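PDB 3MLC: FG41 Malonate Semialdehyde Decarboxylase from Coryneform bacterium, which is a trimeric member of the tautomerase superfamily, with the beta-alpha-beta fold of the MIF clan. Local coordinates for residues D6-R11 with P63-I68. Residues are numbered along the deposited sequence; the frame is centred on the assembly and turned at random.
Sequences DLTSDR and PSVVII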
# COMPACT_ATOMS: atom_id res chain seq x y z
N ASP A 6 0.41 0.30 -10.03
CA ASP A 6 1.38 -0.76 -10.26
C ASP A 6 1.10 -1.41 -11.59
O ASP A 6 -0.00 -1.87 -11.85
CB ASP A 6 1.36 -1.79 -9.13
CG ASP A 6 2.02 -1.27 -7.87
OD1 ASP A 6 3.15 -1.72 -7.56
OD2 ASP A 6 1.40 -0.45 -7.18
N LEU A 7 2.12 -1.42 -12.45
CA LEU A 7 1.97 -1.91 -13.81
C LEU A 7 3.19 -2.74 -14.23
O LEU A 7 4.11 -2.96 -13.44
CB LEU A 7 1.68 -0.75 -14.79
CG LEU A 7 2.60 0.47 -14.96
CD1 LEU A 7 2.04 1.36 -16.03
CD2 LEU A 7 2.71 1.27 -13.69
N THR A 8 3.17 -3.23 -15.46
CA THR A 8 4.24 -4.12 -15.93
C THR A 8 5.26 -3.33 -16.76
O THR A 8 4.95 -2.25 -17.26
CB THR A 8 3.68 -5.34 -16.69
OG1 THR A 8 2.96 -4.90 -17.83
CG2 THR A 8 2.74 -6.16 -15.80
N SER A 9 6.48 -3.88 -16.89
CA SER A 9 7.65 -3.17 -17.44
C SER A 9 7.83 -3.24 -18.96
O SER A 9 8.77 -2.68 -19.51
CB SER A 9 8.93 -3.67 -16.76
OG SER A 9 9.12 -5.06 -17.00
N ASP A 10 6.90 -3.90 -19.63
CA ASP A 10 6.78 -3.86 -21.06
C ASP A 10 6.26 -2.55 -21.58
O ASP A 10 6.41 -2.24 -22.74
CB ASP A 10 5.87 -4.96 -21.55
CG ASP A 10 4.64 -5.10 -20.72
OD1 ASP A 10 4.78 -5.17 -19.50
OD2 ASP A 10 3.53 -5.17 -21.26
N ARG A 11 5.65 -1.77 -20.69
CA ARG A 11 5.11 -0.46 -21.07
C ARG A 11 6.17 0.63 -20.91
O ARG A 11 7.11 0.49 -20.13
CB ARG A 11 3.88 -0.13 -20.22
CG ARG A 11 2.81 -1.21 -20.24
CD ARG A 11 1.48 -0.68 -19.71
NE ARG A 11 0.42 -1.67 -19.82
CZ ARG A 11 -0.66 -1.53 -20.59
NH1 ARG A 11 -0.81 -0.43 -21.33
NH2 ARG A 11 -1.58 -2.48 -20.63
N PRO A 63 -1.08 -9.97 -20.19
CA PRO A 63 -0.14 -9.85 -19.07
C PRO A 63 0.21 -8.41 -18.67
O PRO A 63 0.85 -8.20 -17.64
CB PRO A 63 1.11 -10.60 -19.56
CG PRO A 63 0.99 -10.64 -21.04
CD PRO A 63 -0.47 -10.65 -21.36
N SER A 64 -0.22 -7.43 -19.48
CA SER A 64 0.08 -6.01 -19.23
C SER A 64 -0.99 -5.36 -18.34
O SER A 64 -1.64 -4.39 -18.74
CB SER A 64 0.19 -5.26 -20.55
OG SER A 64 1.22 -5.79 -21.36
N VAL A 65 -1.16 -5.89 -17.14
CA VAL A 65 -2.20 -5.42 -16.21
C VAL A 65 -1.77 -4.14 -15.47
O VAL A 65 -0.61 -4.00 -15.09
CB VAL A 65 -2.57 -6.52 -15.21
CG1 VAL A 65 -3.35 -7.63 -15.91
CG2 VAL A 65 -1.32 -7.11 -14.59
N VAL A 66 -2.72 -3.22 -15.30
CA VAL A 66 -2.50 -1.99 -14.55
C VAL A 66 -3.38 -2.05 -13.30
O VAL A 66 -4.58 -2.11 -13.40
CB VAL A 66 -2.88 -0.73 -15.38
CG1 VAL A 66 -2.59 0.58 -14.61
CG2 VAL A 66 -2.15 -0.74 -16.71
N ILE A 67 -2.75 -2.03 -12.13
CA ILE A 67 -3.46 -2.03 -10.87
C ILE A 67 -3.37 -0.64 -10.26
O ILE A 67 -2.27 -0.10 -10.12
CB ILE A 67 -2.94 -3.12 -9.86
CG1 ILE A 67 -3.03 -4.52 -10.49
CG2 ILE A 67 -3.71 -3.06 -8.54
CD1 ILE A 67 -2.78 -5.65 -9.53
N ILE A 68 -4.52 -0.10 -9.89
CA ILE A 68 -4.65 1.27 -9.43
C ILE A 68 -5.31 1.25 -8.06
O ILE A 68 -6.42 0.80 -7.92
CB ILE A 68 -5.48 2.13 -10.45
CG1 ILE A 68 -4.76 2.23 -11.79
CG2 ILE A 68 -5.80 3.52 -9.89
CD1 ILE A 68 -5.69 2.43 -12.99
O HOH W 1 1.21 -3.03 -17.55
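Arg11 reaches from the turn after strand 2-8 to the backbone of Ser64, where its NH2 donates to Ser64 O at 2.7 Å. The donor lies in the carbonyl plane on a lone pair, and the oxygen sits 13° out of the guanidinium plane, so the arginine meets it edge-on. Val66 CG2 lies over one face of the guanidinium, near its margin. The side chain runs extended from CG to NE, which carries the charged end back across the gap. From there NE donates to a water that also accepts from Thr8 N and donates to Val65 O; the water thus links the end of strand 2-8 to the loop leading into strand 66-73. Asp10 splits its carboxylate, OD2 accepting from Ser64 OG and OD1 from Thr8 OG1 within the type I turn Thr8-Arg11; both bonds are modelled unusually short, and their exact lengths are doubtful. Thr8 OG1 lies between its backbone N and carbonyl carbon (chi1 62°), leaving CG2 to approach Pro63 O at 3.3 Å. Ser64 is the centre of an inverse gamma turn, and its chi1 of -60° directs OG to Asp10.

Further along, Asp6 and Ile67 form an antiparallel hydrogen-bonded pair, Asp6 N to Ile67 O at 2.7 Å and Ile67 N to Asp6 O at 2.8 Å. Their side chains share the sheet face packed against Ile41 of a second subunit; there Asp6 bonds to His45 of its own chain and makes a salt bridge to Arg4 of that subunit. The junction of the two central strands of the four-stranded tautomerase sheet therefore changes from regular backbone pairing to a polar network, in which the guanidinium charge probably polarises the Ser64 carbonyl and the nearby Asp10 carboxylate partly offsets it.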